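Local coordinates for protein signal recognition particle subunit SRP14 (Schizosaccharomyces pombe, PDB 2W9J) that probably serves, as an RNA-binding subunit of the signal recognition particle, in the cotranslational targeting of secretory and membrane proteins to the endoplasmic reticulum, at residues Met1-Leu12 with Ile58-Tyr66. Residues are numbered along the deposited sequence; the frame is centred on the assembly and turned at random.
Sequences MLLSNEEFLKKL and ISTVVELDY
Phe8, on the inner side of helix 5-12, lies between two methyl groups of strand 57-63, those of Ile58 and Thr60. Phe8 CB rests against Thr60 CB at 3.7 Å and CG against Thr60 CG2; CD1 reaches the Ser59 carbonyl carbon, Phe8 CE1 comes 3.4 Å from Ile58 O, which lies at the ring edge, and CZ has Ile58 CD1 over its face. The first torsion of Phe8 (chi1 176°), with CG anti to the backbone N, carries the ring between the side chains of Ile58 and Thr60, its CD1/CE1 edge toward the strand backbone. Thr60 CG2 makes a CH-pi contact over one face, 3.9 Å from the Phe8 ring centroid, and Ile58 CD1 another over the opposite face, 4.1 Å from the Phe8 ring centroid. Replacing Phe8 by an alanine would probably leave both methyls without the surface they pack on and open a gap between helix and strand. Ile58 continues the apolar seam, its CB meeting Leu3 CD1 and its CD1 approaching Leu12 CB.

Before the helix, the chain is tied to the strand by two hydrogen bonds. Leu3 N donates to Ser59 O (2.8 Å, 156° at the hydrogen), and Leu3 O accepts from Thr60 OG1 at 2.6 Å, the hydroxyl standing above the carbonyl plane. Strand 57-63 pairs antiparallel with strand 45-51, and helix 67-76 packs against Leu12 and Val62, in keeping with the alpha-beta-beta-beta-alpha fold of the SRP9/14 family. Thr60 thus serves both chemistries, its methyl on the aromatic face and its hydroxyl on the Leu3 carbonyl, so that one residue joins the turn before the helix, and the helix itself through Phe8, to the strand.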
loop_
_atom_site.group_PDB
_atom_site.type_symbol
_atom_site.label_atom_id
_atom_site.label_comp_id
_atom_site.label_asym_id
_atom_site.label_seq_id
_atom_site.Cartn_x
_atom_site.Cartn_y
_atom_site.Cartn_z
ATOM N N MET A 1 11.977 1.027 4.760
ATOM C CA MET A 1 12.248 -0.431 4.674
ATOM C C MET A 1 10.948 -1.175 4.452
ATOM O O MET A 1 9.883 -0.582 4.547
ATOM C CB MET A 1 12.988 -0.910 5.917
ATOM C CG MET A 1 14.429 -0.416 5.937
ATOM S SD MET A 1 15.481 -1.278 7.117
ATOM C CE MET A 1 15.806 -2.805 6.256
ATOM N N LEU A 2 11.034 -2.462 4.124
ATOM C CA LEU A 2 9.842 -3.238 3.814
ATOM C C LEU A 2 8.906 -3.306 5.010
ATOM O O LEU A 2 9.300 -3.706 6.091
ATOM C CB LEU A 2 10.212 -4.641 3.350
ATOM C CG LEU A 2 9.065 -5.438 2.737
ATOM C CD1 LEU A 2 8.775 -4.930 1.337
ATOM C CD2 LEU A 2 9.434 -6.905 2.723
ATOM N N LEU A 3 7.672 -2.892 4.809
ATOM C CA LEU A 3 6.700 -2.852 5.887
ATOM C C LEU A 3 5.762 -4.049 5.810
ATOM O O LEU A 3 5.542 -4.613 4.728
ATOM C CB LEU A 3 5.863 -1.566 5.809
ATOM C CG LEU A 3 6.558 -0.202 5.740
ATOM C CD1 LEU A 3 5.632 0.844 5.111
ATOM C CD2 LEU A 3 7.041 0.248 7.108
ATOM N N SER A 4 5.204 -4.424 6.958
ATOM C CA SER A 4 4.100 -5.368 6.983
ATOM C C SER A 4 2.895 -4.708 6.328
ATOM O O SER A 4 2.812 -3.482 6.258
ATOM C CB SER A 4 3.760 -5.776 8.422
ATOM O OG SER A 4 3.325 -4.660 9.185
ATOM N N ASN A 5 1.977 -5.535 5.836
ATOM C CA ASN A 5 0.734 -5.076 5.251
ATOM C C ASN A 5 -0.020 -4.089 6.145
ATOM O O ASN A 5 -0.445 -3.029 5.678
ATOM C CB ASN A 5 -0.151 -6.272 4.912
ATOM C CG ASN A 5 0.541 -7.266 3.994
ATOM O OD1 ASN A 5 1.698 -7.070 3.614
ATOM N ND2 ASN A 5 -0.166 -8.342 3.632
ATOM N N GLU A 6 -0.172 -4.423 7.422
ATOM C CA GLU A 6 -0.930 -3.581 8.343
ATOM C C GLU A 6 -0.246 -2.231 8.564
ATOM O O GLU A 6 -0.910 -1.212 8.676
ATOM C CB GLU A 6 -1.250 -4.328 9.654
ATOM C CG GLU A 6 -2.290 -5.468 9.452
ATOM C CD GLU A 6 -2.618 -6.311 10.713
ATOM O OE1 GLU A 6 -1.818 -6.340 11.684
ATOM O OE2 GLU A 6 -3.694 -6.967 10.723
ATOM N N GLU A 7 1.078 -2.207 8.579
ATOM C CA GLU A 7 1.811 -0.936 8.663
ATOM C C GLU A 7 1.787 -0.127 7.349
ATOM O O GLU A 7 1.729 1.099 7.383
ATOM C CB GLU A 7 3.251 -1.159 9.151
ATOM C CG GLU A 7 3.972 0.109 9.611
ATOM C CD GLU A 7 3.186 0.893 10.668
ATOM O OE1 GLU A 7 2.770 0.281 11.682
ATOM O OE2 GLU A 7 2.982 2.123 10.488
ATOM N N PHE A 8 1.828 -0.810 6.205
ATOM C CA PHE A 8 1.774 -0.150 4.894
ATOM C C PHE A 8 0.471 0.612 4.732
ATOM O O PHE A 8 0.463 1.746 4.266
ATOM C CB PHE A 8 1.895 -1.189 3.786
ATOM C CG PHE A 8 1.764 -0.633 2.387
ATOM C CD1 PHE A 8 2.892 -0.245 1.672
ATOM C CD2 PHE A 8 0.532 -0.560 1.762
ATOM C CE1 PHE A 8 2.783 0.248 0.382
ATOM C CE2 PHE A 8 0.422 -0.070 0.466
ATOM C CZ PHE A 8 1.545 0.326 -0.221
ATOM N N LEU A 9 -0.630 -0.021 5.116
ATOM C CA LEU A 9 -1.940 0.607 5.081
ATOM C C LEU A 9 -2.042 1.752 6.072
ATOM O O LEU A 9 -2.765 2.719 5.824
ATOM C CB LEU A 9 -3.022 -0.425 5.382
ATOM C CG LEU A 9 -3.112 -1.535 4.343
ATOM C CD1 LEU A 9 -4.052 -2.622 4.788
ATOM C CD2 LEU A 9 -3.506 -0.977 2.997
ATOM N N LYS A 10 -1.331 1.633 7.193
ATOM C CA LYS A 10 -1.328 2.673 8.212
ATOM C C LYS A 10 -0.583 3.901 7.709
ATOM O O LYS A 10 -1.019 5.039 7.935
ATOM C CB LYS A 10 -0.705 2.174 9.515
ATOM C CG LYS A 10 -0.561 3.249 10.598
ATOM C CD LYS A 10 -1.911 3.932 10.907
ATOM C CE LYS A 10 -1.747 5.254 11.663
ATOM N NZ LYS A 10 -2.822 6.233 11.323
ATOM N N LYS A 11 0.533 3.663 7.024
ATOM C CA LYS A 11 1.389 4.752 6.548
ATOM C C LYS A 11 0.835 5.380 5.266
ATOM O O LYS A 11 1.082 6.556 4.987
ATOM C CB LYS A 11 2.836 4.262 6.377
ATOM C CG LYS A 11 3.902 5.370 6.348
ATOM C CD LYS A 11 3.833 6.304 7.560
ATOM C CE LYS A 11 4.228 7.732 7.169
ATOM N NZ LYS A 11 3.658 8.763 8.084
ATOM N N LEU A 12 0.078 4.584 4.511
ATOM C CA LEU A 12 -0.625 5.030 3.310
ATOM C C LEU A 12 -1.661 6.082 3.651
ATOM O O LEU A 12 -1.766 7.096 2.966
ATOM C CB LEU A 12 -1.327 3.847 2.636
ATOM C CG LEU A 12 -2.151 4.091 1.373
ATOM C CD1 LEU A 12 -1.290 4.728 0.300
ATOM C CD2 LEU A 12 -2.718 2.788 0.866
ATOM N N ILE A 58 6.718 3.851 0.056
ATOM C CA ILE A 58 6.459 2.795 1.057
ATOM C C ILE A 58 6.233 1.430 0.382
ATOM O O ILE A 58 5.764 1.365 -0.750
ATOM C CB ILE A 58 5.292 3.146 2.015
ATOM C CG1 ILE A 58 4.063 3.636 1.232
ATOM C CG2 ILE A 58 5.752 4.180 3.057
ATOM C CD1 ILE A 58 2.788 3.624 2.022
ATOM N N SER A 59 6.585 0.347 1.068
ATOM C CA SER A 59 6.635 -0.978 0.439
ATOM C C SER A 59 6.061 -2.047 1.322
ATOM O O SER A 59 6.205 -1.988 2.544
ATOM C CB SER A 59 8.068 -1.391 0.190
ATOM O OG SER A 59 8.692 -0.536 -0.727
ATOM N N THR A 60 5.452 -3.046 0.691
ATOM C CA THR A 60 5.028 -4.251 1.388
ATOM C C THR A 60 4.938 -5.435 0.431
ATOM O O THR A 60 4.759 -5.254 -0.782
ATOM C CB THR A 60 3.694 -4.031 2.153
ATOM O OG1 THR A 60 3.517 -5.075 3.115
ATOM C CG2 THR A 60 2.490 -3.962 1.217
ATOM N N VAL A 61 5.106 -6.644 0.957
ATOM C CA VAL A 61 4.930 -7.833 0.139
ATOM C C VAL A 61 3.621 -8.510 0.506
ATOM O O VAL A 61 3.422 -8.943 1.650
ATOM C CB VAL A 61 6.095 -8.825 0.262
ATOM C CG1 VAL A 61 5.794 -10.088 -0.524
ATOM C CG2 VAL A 61 7.386 -8.196 -0.251
ATOM N N VAL A 62 2.735 -8.589 -0.483
ATOM C CA VAL A 62 1.431 -9.202 -0.297
ATOM C C VAL A 62 1.401 -10.616 -0.866
ATOM O O VAL A 62 1.618 -10.826 -2.061
ATOM C CB VAL A 62 0.302 -8.343 -0.911
ATOM C CG1 VAL A 62 -1.047 -8.908 -0.518
ATOM C CG2 VAL A 62 0.422 -6.888 -0.441
ATOM N N GLU A 63 1.119 -11.579 0.007
ATOM C CA GLU A 63 1.045 -12.984 -0.379
ATOM C C GLU A 63 -0.265 -13.266 -1.102
ATOM O O GLU A 63 -1.301 -12.727 -0.717
ATOM C CB GLU A 63 1.205 -13.880 0.852
ATOM C CG GLU A 63 2.550 -13.674 1.575
ATOM C CD GLU A 63 3.142 -14.978 2.102
ATOM O OE1 GLU A 63 2.374 -15.923 2.396
ATOM O OE2 GLU A 63 4.381 -15.064 2.225
ATOM N N LEU A 64 -0.215 -14.100 -2.143
ATOM C CA LEU A 64 -1.412 -14.444 -2.932
ATOM C C LEU A 64 -2.638 -14.777 -2.094
ATOM O O LEU A 64 -3.740 -14.343 -2.408
ATOM C CB LEU A 64 -1.145 -15.608 -3.890
ATOM C CG LEU A 64 -0.562 -15.331 -5.282
ATOM C CD1 LEU A 64 -0.943 -16.477 -6.232
ATOM C CD2 LEU A 64 -1.009 -13.977 -5.857
ATOM N N ASP A 65 -2.431 -15.552 -1.034
ATOM C CA ASP A 65 -3.503 -15.958 -0.134
ATOM C C ASP A 65 -4.205 -14.773 0.544
ATOM O O ASP A 65 -5.352 -14.886 0.972
ATOM C CB ASP A 65 -2.953 -16.922 0.928
ATOM C CG ASP A 65 -2.599 -18.299 0.362
ATOM O OD1 ASP A 65 -3.036 -18.623 -0.769
ATOM O OD2 ASP A 65 -1.884 -19.062 1.059
ATOM N N TYR A 66 -3.515 -13.644 0.639
ATOM C CA TYR A 66 -4.037 -12.500 1.367
ATOM C C TYR A 66 -4.493 -11.374 0.431
ATOM O O TYR A 66 -4.859 -10.288 0.883
ATOM C CB TYR A 66 -2.993 -11.996 2.377
ATOM C CG TYR A 66 -3.571 -11.181 3.534
ATOM C CD1 TYR A 66 -3.324 -9.801 3.637
ATOM C CD2 TYR A 66 -4.365 -11.788 4.527
ATOM C CE1 TYR A 66 -3.847 -9.043 4.696
ATOM C CE2 TYR A 66 -4.895 -11.040 5.594
ATOM C CZ TYR A 66 -4.630 -9.667 5.666
ATOM O OH TYR A 66 -5.145 -8.915 6.702
#